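Local coordinates for uncharacterized protein (Exiguobacterium sibiricum, PDB 3B77) that is of unknown function but carries a bacterial pleckstrin homology domain, followed by a region resembling the YvbH oligomerisation region, at residues Cys42-Asn45 with Leu46-Val49; Lys91-Gly95 with Gly96-Ser100. All blocks are in the same frame, centred on the assembly; numbering follows the deposited sequence.

Contact 1 (42-45 with 46-49) and contact 2 (91-95 with 96-100) are the turn ends of two beta hairpins in the bacterial PH domain. They follow one another along the chain. The first joins strands 39-44 and 47-52 of the five-stranded antiparallel sheet. The second joins strands 87-94 and 97-104 of the three-stranded one. Their centres lie about 14 Å apart, and side chains of the two hairpins pack against each other. Leu48 of contact 1 meets Phe92, Ile94 and Tyr99 of contact 2, and Phe43 meets Phe92. The two hairpins therefore share one hydrophobic interior, as expected of the two packed sheets of a PH domain.

Contact 1 of 2, residues Cys42-Asn45 with Leu46-Val49; sequences CFTN and LALV
Thr44 OG1 accepts two backbone N-H groups at the turn of this beta hairpin. Ala47 N lies 2.9 Å and Leu46 N 3.0 Å from Thr44 OG1. Both bonds are bent, with N-H...O angles near 145°. The hydroxyl reaches them because OG1 sits between the backbone N and the carbonyl carbon of its own residue (chi1 81°). Glu28 OE2 is a third hydrogen-bonding partner of this hydroxyl. Thr44 N hydrogen-bonds to Ala47 O, while Ala47 N returns to the hydroxyl and not to Thr44 O, which Tyr68 OH holds. Regular antiparallel pairing begins at Phe43 and Leu48. Cys42 and Val49 exchange two backbone hydrogen bonds of 2.8 Å, Cys42 N to Val49 O and Val49 N to Cys42 O. On the face of Cys42 and Val49, the two CB atoms touch at 4.0 Å. On the face of Phe43 and Leu48, the side chains run side by side. Leu48 CD1 lies over the centre of the Phe43 ring, 3.9 Å from its centroid, in a CH-pi contact. Leu48 also meets Phe92 and Ile94 of strand 87-94. If the Thr44 hydroxyl gives its proton to Glu28 OE2, its oxygen would probably be a better acceptor for the two turn amides.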
# COMPACT_ATOMS: atom_id res chain seq x y z
N CYS A 42 -48.16 -10.29 -35.64
CA CYS A 42 -49.07 -10.70 -34.59
C CYS A 42 -48.55 -10.22 -33.26
O CYS A 42 -47.49 -10.62 -32.84
CB CYS A 42 -49.13 -12.22 -34.61
SG CYS A 42 -50.24 -12.99 -33.48
N PHE A 43 -49.29 -9.31 -32.62
CA PHE A 43 -48.92 -8.74 -31.33
C PHE A 43 -49.71 -9.41 -30.22
O PHE A 43 -50.92 -9.24 -30.14
CB PHE A 43 -49.18 -7.24 -31.30
CG PHE A 43 -48.36 -6.46 -32.28
CD1 PHE A 43 -48.79 -6.31 -33.60
CD2 PHE A 43 -47.18 -5.86 -31.90
CE1 PHE A 43 -48.04 -5.57 -34.51
CE2 PHE A 43 -46.44 -5.13 -32.77
CZ PHE A 43 -46.86 -4.98 -34.09
N THR A 44 -49.02 -10.17 -29.37
CA THR A 44 -49.64 -10.88 -28.26
C THR A 44 -49.21 -10.23 -26.95
O THR A 44 -48.40 -9.28 -26.95
CB THR A 44 -49.23 -12.39 -28.21
OG1 THR A 44 -47.95 -12.52 -27.59
CG2 THR A 44 -49.20 -13.02 -29.60
N ASN A 45 -49.75 -10.76 -25.84
CA ASN A 45 -49.38 -10.30 -24.51
C ASN A 45 -47.93 -10.61 -24.16
O ASN A 45 -47.34 -9.91 -23.35
CB ASN A 45 -50.29 -10.88 -23.43
CG ASN A 45 -50.36 -12.37 -23.47
OD1 ASN A 45 -50.39 -12.97 -24.54
ND2 ASN A 45 -50.38 -12.99 -22.32
N LEU A 46 -47.35 -11.62 -24.80
CA LEU A 46 -45.99 -12.02 -24.51
C LEU A 46 -44.96 -11.64 -25.55
O LEU A 46 -43.78 -11.50 -25.20
CB LEU A 46 -45.93 -13.54 -24.34
CG LEU A 46 -46.91 -14.18 -23.37
CD1 LEU A 46 -46.88 -15.70 -23.58
CD2 LEU A 46 -46.68 -13.80 -21.87
N ALA A 47 -45.36 -11.49 -26.81
CA ALA A 47 -44.38 -11.32 -27.91
C ALA A 47 -44.96 -10.77 -29.19
O ALA A 47 -46.20 -10.67 -29.34
CB ALA A 47 -43.73 -12.67 -28.24
N LEU A 48 -44.03 -10.39 -30.09
CA LEU A 48 -44.32 -10.12 -31.50
C LEU A 48 -43.97 -11.42 -32.31
O LEU A 48 -42.82 -11.89 -32.35
CB LEU A 48 -43.53 -8.91 -32.06
CG LEU A 48 -43.55 -8.73 -33.59
CD1 LEU A 48 -44.98 -8.48 -34.14
CD2 LEU A 48 -42.56 -7.63 -34.05
N VAL A 49 -45.00 -11.99 -32.93
CA VAL A 49 -44.85 -13.16 -33.77
C VAL A 49 -44.98 -12.61 -35.18
O VAL A 49 -45.93 -11.94 -35.48
CB VAL A 49 -45.90 -14.23 -33.43
CG1 VAL A 49 -45.82 -15.40 -34.38
CG2 VAL A 49 -45.73 -14.69 -32.00

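Contact 2 of 2, residues Lys91-Gly95 with Gly96-Ser100; sequences KFEIG and GKHYS
Glu93 and His98 are a non-hydrogen-bonded pair on neighbouring strands of a beta hairpin closed by a type II' turn from Ile94 to Lys97. Gly95 has positive phi in this turn, which suits glycine. Phe92 and Tyr99 form a hydrogen-bonded pair, as do Ile94 and Lys97. On the face of Glu93 and His98 the side chains lie side by side. Each has CG anti to its carbonyl carbon (chi1 -63° and -69°). Glu93 then runs extended over one face of the imidazole. Its CG stands 4.1 Å from the His98 ring centroid, nearly on the ring normal. Glu93 OE2 comes 2.9 Å from His98 NE2, but from above the ring, and the angle is too poor for a hydrogen bond. Any attraction there would be electrostatic. The other face carries Phe92, Ile94, Lys97 and Tyr99; the first two and Tyr99 pack on Leu48. With CG between its backbone N and carbonyl carbon (chi1 56°), Phe92 turns one ring face to Tyr99 CB, which sits toward the rim, 3.7 Å from the Phe92 centroid. The two ring planes are nearly parallel, but they are slid apart and barely overlap. Ile94 CG2 approaches the Tyr99 ring obliquely, and His50 meets that ring edge-to-face. Lys97 extends to Tyr66 OH, with a cation-pi contact to Tyr64. Its bond to Tyr99 is weak, with Lys97 NZ 3.4 Å from Tyr99 OH. At the far end, Ser100 OG is hydrogen-bonded to Glu89 OE2 and also touches Lys91 CG at 4.1 Å.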
# COMPACT_ATOMS: atom_id res chain seq x y z
N LYS A 91 -43.74 2.51 -36.83
CA LYS A 91 -42.38 2.05 -36.70
C LYS A 91 -42.02 1.80 -35.24
O LYS A 91 -42.61 2.37 -34.33
CB LYS A 91 -41.39 3.08 -37.24
CG LYS A 91 -41.55 3.50 -38.69
CD LYS A 91 -40.69 4.75 -39.00
CE LYS A 91 -39.17 4.51 -38.76
NZ LYS A 91 -38.30 5.73 -39.01
N PHE A 92 -41.04 0.92 -35.06
CA PHE A 92 -40.45 0.62 -33.76
C PHE A 92 -39.25 -0.28 -33.95
O PHE A 92 -38.98 -0.76 -35.05
CB PHE A 92 -41.44 -0.02 -32.79
CG PHE A 92 -42.06 -1.27 -33.31
CD1 PHE A 92 -43.22 -1.21 -34.07
CD2 PHE A 92 -41.50 -2.51 -33.03
CE1 PHE A 92 -43.78 -2.36 -34.55
CE2 PHE A 92 -42.05 -3.66 -33.49
CZ PHE A 92 -43.18 -3.61 -34.26
N GLU A 93 -38.53 -0.48 -32.86
CA GLU A 93 -37.40 -1.36 -32.81
C GLU A 93 -37.65 -2.33 -31.68
O GLU A 93 -37.98 -1.93 -30.56
CB GLU A 93 -36.11 -0.58 -32.59
CG GLU A 93 -35.80 0.41 -33.73
CD GLU A 93 -34.48 1.15 -33.57
OE1 GLU A 93 -33.69 0.83 -32.64
OE2 GLU A 93 -34.25 2.07 -34.40
N ILE A 94 -37.50 -3.61 -31.98
CA ILE A 94 -37.74 -4.68 -31.01
C ILE A 94 -36.44 -5.49 -30.93
O ILE A 94 -35.96 -6.02 -31.94
CB ILE A 94 -38.99 -5.49 -31.38
CG1 ILE A 94 -39.24 -6.55 -30.32
CG2 ILE A 94 -38.87 -6.10 -32.78
CD1 ILE A 94 -40.63 -7.11 -30.41
N GLY A 95 -35.87 -5.55 -29.73
CA GLY A 95 -34.47 -5.95 -29.61
C GLY A 95 -33.82 -4.77 -30.31
O GLY A 95 -34.12 -3.62 -29.95
N GLY A 96 -32.99 -5.01 -31.32
CA GLY A 96 -32.43 -3.91 -32.10
C GLY A 96 -32.97 -3.86 -33.51
O GLY A 96 -32.54 -3.01 -34.30
N LYS A 97 -33.89 -4.77 -33.82
CA LYS A 97 -34.43 -4.90 -35.18
C LYS A 97 -35.48 -3.81 -35.50
O LYS A 97 -36.41 -3.58 -34.72
CB LYS A 97 -35.02 -6.30 -35.38
CG LYS A 97 -35.31 -6.69 -36.85
CD LYS A 97 -35.76 -8.15 -36.95
CE LYS A 97 -36.18 -8.56 -38.35
NZ LYS A 97 -36.74 -9.95 -38.30
N HIS A 98 -35.32 -3.18 -36.66
CA HIS A 98 -36.21 -2.13 -37.15
C HIS A 98 -37.47 -2.70 -37.77
O HIS A 98 -37.40 -3.60 -38.60
CB HIS A 98 -35.46 -1.29 -38.19
CG HIS A 98 -34.37 -0.45 -37.61
ND1 HIS A 98 -33.25 -1.01 -37.01
CD2 HIS A 98 -34.23 0.89 -37.49
CE1 HIS A 98 -32.47 -0.04 -36.56
NE2 HIS A 98 -33.04 1.12 -36.84
N TYR A 99 -38.62 -2.17 -37.36
CA TYR A 99 -39.89 -2.56 -37.92
C TYR A 99 -40.60 -1.34 -38.41
O TYR A 99 -40.74 -0.37 -37.70
CB TYR A 99 -40.76 -3.30 -36.91
CG TYR A 99 -40.52 -4.78 -36.94
CD1 TYR A 99 -39.45 -5.35 -36.28
CD2 TYR A 99 -41.34 -5.61 -37.69
CE1 TYR A 99 -39.21 -6.73 -36.33
CE2 TYR A 99 -41.10 -6.98 -37.76
CZ TYR A 99 -40.04 -7.54 -37.08
OH TYR A 99 -39.82 -8.89 -37.17
N SER A 100 -41.01 -1.40 -39.67
CA SER A 100 -41.78 -0.37 -40.29
C SER A 100 -42.93 -1.09 -40.96
O SER A 100 -42.71 -1.90 -41.84
CB SER A 100 -40.94 0.36 -41.32
OG SER A 100 -41.76 1.23 -42.08